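Local coordinates for protein lipase (Rhizopus chinensis, PDB 6A0W) that probably hydrolyses the ester bonds of triglycerides, as a fungal class 3 lipase of the alpha/beta-hydrolase fold, at residues 120-124 / 237-243. Numbering follows the deposited sequence.
Sequences MVFTF and PPQAFGY
Phe122 meets the loop 237-243 at every level of its side chain. Its CB stands over the centre of the Phe241 ring, 3.6 Å from the centroid, a CH-pi contact. With CG anti to the carbonyl carbon (chi1 -54°), the ring turns toward the prolines: CD1 reaches Pro237 CB at 3.6 Å, whereas CE2 and CZ lie against Pro238 CD, which sits over the ring face, a second CH-pi contact. The CD2 side presents its edge to the face of Phe241, with planes at 69°. The backbone is held too: Tyr243 OH donates to Phe122 O at 2.7 Å, from above the carbonyl plane. The Tyr243 ring is itself sandwiched, with Pro237 CG over one face and Phe124 on the other in an offset stack (centroids 4.4 Å apart, planes at 23°). Met120 SD adds an apolar contact with Pro237 CD at 3.9 Å. Phe122, Phe124, Phe241 and Tyr243 form an aromatic cluster that joins the loop after helix 113-118 to the one leading toward strand 248-252. Arg206, outside both segments, hydrogen-bonds Pro237 O through NH1. The single hydrogen bond between the segments, amid aromatic and proline surfaces, suggests cohesion chiefly by dispersion and CH-pi attraction.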
ATOM      1  N   MET A 120      -5.280  16.162   5.694  1.00 37.14           N
ATOM      2  CA  MET A 120      -5.450  15.627   4.339  1.00 37.75           C
ATOM      3  C   MET A 120      -6.612  16.411   3.731  1.00 33.17           C
ATOM      4  O   MET A 120      -7.600  16.597   4.409  1.00 33.02           O
ATOM      5  CB  MET A 120      -5.816  14.129   4.393  1.00 39.37           C
ATOM      6  CG  MET A 120      -5.968  13.483   3.026  1.00 37.94           C
ATOM      7  SD  MET A 120      -6.294  11.710   3.169  1.00 37.62           S
ATOM      8  CE  MET A 120      -4.667  11.147   3.653  1.00 39.45           C
ATOM      9  N   VAL A 121      -6.549  16.732   2.448  1.00 34.52           N
ATOM     10  CA  VAL A 121      -7.712  17.265   1.739  1.00 40.48           C
ATOM     11  C   VAL A 121      -8.214  16.258   0.689  1.00 37.28           C
ATOM     12  O   VAL A 121      -7.431  15.583   0.017  1.00 42.66           O
ATOM     13  CB  VAL A 121      -7.405  18.619   1.058  1.00 42.58           C
ATOM     14  CG1 VAL A 121      -6.836  19.622   2.059  1.00 48.96           C
ATOM     15  CG2 VAL A 121      -6.466  18.477  -0.118  1.00 49.06           C
ATOM     16  N   PHE A 122      -9.511  16.284   0.455  1.00 39.48           N
ATOM     17  CA  PHE A 122     -10.204  15.201  -0.244  1.00 44.63           C
ATOM     18  C   PHE A 122     -10.428  15.461  -1.721  1.00 46.21           C
ATOM     19  O   PHE A 122     -10.855  14.570  -2.444  1.00 44.49           O
ATOM     20  CB  PHE A 122     -11.547  14.905   0.431  1.00 39.83           C
ATOM     21  CG  PHE A 122     -11.438  14.616   1.894  1.00 39.52           C
ATOM     22  CD1 PHE A 122     -10.282  14.055   2.427  1.00 38.46           C
ATOM     23  CD2 PHE A 122     -12.467  14.952   2.738  1.00 41.19           C
ATOM     24  CE1 PHE A 122     -10.172  13.815   3.779  1.00 41.39           C
ATOM     25  CE2 PHE A 122     -12.362  14.731   4.092  1.00 47.81           C
ATOM     26  CZ  PHE A 122     -11.225  14.146   4.616  1.00 42.89           C
ATOM     27  N   THR A 123     -10.019  16.630  -2.194  1.00 44.25           N
ATOM     28  CA  THR A 123     -10.245  17.028  -3.574  1.00 36.03           C
ATOM     29  C   THR A 123      -9.738  15.998  -4.592  1.00 40.90           C
ATOM     30  O   THR A 123      -8.590  15.569  -4.549  1.00 34.65           O
ATOM     31  CB  THR A 123      -9.506  18.351  -3.840  1.00 42.57           C
ATOM     32  OG1 THR A 123      -9.795  19.243  -2.780  1.00 43.69           O
ATOM     33  CG2 THR A 123      -9.933  18.997  -5.135  1.00 48.68           C
ATOM     34  N   PHE A 124     -10.576  15.734  -5.585  1.00 36.91           N
ATOM     35  CA  PHE A 124     -10.263  14.880  -6.711  1.00 35.16           C
ATOM     36  C   PHE A 124      -9.624  15.647  -7.841  1.00 38.07           C
ATOM     37  O   PHE A 124      -9.884  16.818  -8.000  1.00 45.58           O
ATOM     38  CB  PHE A 124     -11.571  14.302  -7.256  1.00 37.05           C
ATOM     39  CG  PHE A 124     -12.140  13.202  -6.421  1.00 40.32           C
ATOM     40  CD1 PHE A 124     -11.421  12.033  -6.228  1.00 38.92           C
ATOM     41  CD2 PHE A 124     -13.427  13.287  -5.913  1.00 38.22           C
ATOM     42  CE1 PHE A 124     -11.981  10.975  -5.529  1.00 32.67           C
ATOM     43  CE2 PHE A 124     -13.978  12.243  -5.199  1.00 39.76           C
ATOM     44  CZ  PHE A 124     -13.258  11.081  -5.029  1.00 32.15           C
ATOM     45  N   PRO A 237      -9.617   8.814   2.609  1.00 32.93           N
ATOM     46  CA  PRO A 237     -10.717   9.751   2.799  1.00 34.01           C
ATOM     47  C   PRO A 237     -12.057   9.048   2.890  1.00 32.08           C
ATOM     48  O   PRO A 237     -12.169   7.893   2.501  1.00 32.86           O
ATOM     49  CB  PRO A 237     -10.695  10.565   1.502  1.00 36.98           C
ATOM     50  CG  PRO A 237      -9.328  10.445   0.971  1.00 36.00           C
ATOM     51  CD  PRO A 237      -8.768   9.149   1.460  1.00 38.17           C
ATOM     52  N   PRO A 238     -13.113   9.788   3.179  1.00 37.32           N
ATOM     53  CA  PRO A 238     -14.390   9.119   3.462  1.00 38.82           C
ATOM     54  C   PRO A 238     -15.089   8.606   2.212  1.00 38.52           C
ATOM     55  O   PRO A 238     -15.087   9.262   1.170  1.00 34.93           O
ATOM     56  CB  PRO A 238     -15.219  10.241   4.096  1.00 46.92           C
ATOM     57  CG  PRO A 238     -14.199  11.227   4.600  1.00 42.08           C
ATOM     58  CD  PRO A 238     -13.159  11.215   3.520  1.00 39.43           C
ATOM     59  N   GLN A 239     -15.702   7.435   2.306  1.00 35.63           N
ATOM     60  CA  GLN A 239     -16.664   7.020   1.289  1.00 40.35           C
ATOM     61  C   GLN A 239     -17.700   8.098   0.930  1.00 39.73           C
ATOM     62  O   GLN A 239     -18.025   8.275  -0.237  1.00 44.42           O
ATOM     63  CB  GLN A 239     -17.402   5.771   1.760  1.00 46.47           C
ATOM     64  CG  GLN A 239     -17.088   4.516   0.994  1.00 56.92           C
ATOM     65  CD  GLN A 239     -17.946   3.368   1.469  1.00 40.18           C
ATOM     66  OE1 GLN A 239     -17.873   2.982   2.629  1.00 54.43           O
ATOM     67  NE2 GLN A 239     -18.845   2.931   0.627  1.00 61.45           N
ATOM     68  N   ALA A 240     -18.221   8.808   1.924  1.00 44.67           N
ATOM     69  CA  ALA A 240     -19.259   9.825   1.674  1.00 51.91           C
ATOM     70  C   ALA A 240     -18.804  10.934   0.731  1.00 43.58           C
ATOM     71  O   ALA A 240     -19.611  11.539   0.060  1.00 48.54           O
ATOM     72  CB  ALA A 240     -19.766  10.411   2.986  1.00 48.33           C
ATOM     73  N   PHE A 241     -17.503  11.090   0.550  1.00 41.84           N
ATOM     74  CA  PHE A 241     -16.993  12.027  -0.430  1.00 42.29           C
ATOM     75  C   PHE A 241     -16.879  11.419  -1.836  1.00 45.76           C
ATOM     76  O   PHE A 241     -16.564  12.121  -2.801  1.00 46.58           O
ATOM     77  CB  PHE A 241     -15.644  12.527   0.045  1.00 44.42           C
ATOM     78  CG  PHE A 241     -15.254  13.849  -0.519  1.00 62.32           C
ATOM     79  CD1 PHE A 241     -14.504  13.925  -1.715  1.00 72.75           C
ATOM     80  CD2 PHE A 241     -15.563  15.022   0.171  1.00 57.65           C
ATOM     81  CE1 PHE A 241     -14.113  15.156  -2.250  1.00 61.81           C
ATOM     82  CE2 PHE A 241     -15.181  16.250  -0.363  1.00 65.23           C
ATOM     83  CZ  PHE A 241     -14.463  16.320  -1.567  1.00 72.48           C
ATOM     84  N   GLY A 242     -17.145  10.119  -1.979  1.00 42.37           N
ATOM     85  CA  GLY A 242     -17.067   9.457  -3.298  1.00 36.90           C
ATOM     86  C   GLY A 242     -15.966   8.407  -3.472  1.00 41.86           C
ATOM     87  O   GLY A 242     -15.872   7.748  -4.506  1.00 39.26           O
ATOM     88  N   TYR A 243     -15.140   8.233  -2.452  1.00 34.63           N
ATOM     89  CA  TYR A 243     -13.980   7.351  -2.527  1.00 33.62           C
ATOM     90  C   TYR A 243     -14.460   5.912  -2.318  1.00 36.44           C
ATOM     91  O   TYR A 243     -15.441   5.663  -1.591  1.00 31.63           O
ATOM     92  CB  TYR A 243     -12.970   7.745  -1.439  1.00 33.00           C
ATOM     93  CG  TYR A 243     -12.098   8.969  -1.774  1.00 32.69           C
ATOM     94  CD1 TYR A 243     -12.546  10.277  -1.564  1.00 31.81           C
ATOM     95  CD2 TYR A 243     -10.884   8.815  -2.399  1.00 32.44           C
ATOM     96  CE1 TYR A 243     -11.753  11.374  -1.898  1.00 32.35           C
ATOM     97  CE2 TYR A 243     -10.079   9.903  -2.715  1.00 32.72           C
ATOM     98  CZ  TYR A 243     -10.518  11.176  -2.476  1.00 33.14           C
ATOM     99  OH  TYR A 243      -9.710  12.204  -2.878  1.00 35.39           O
TER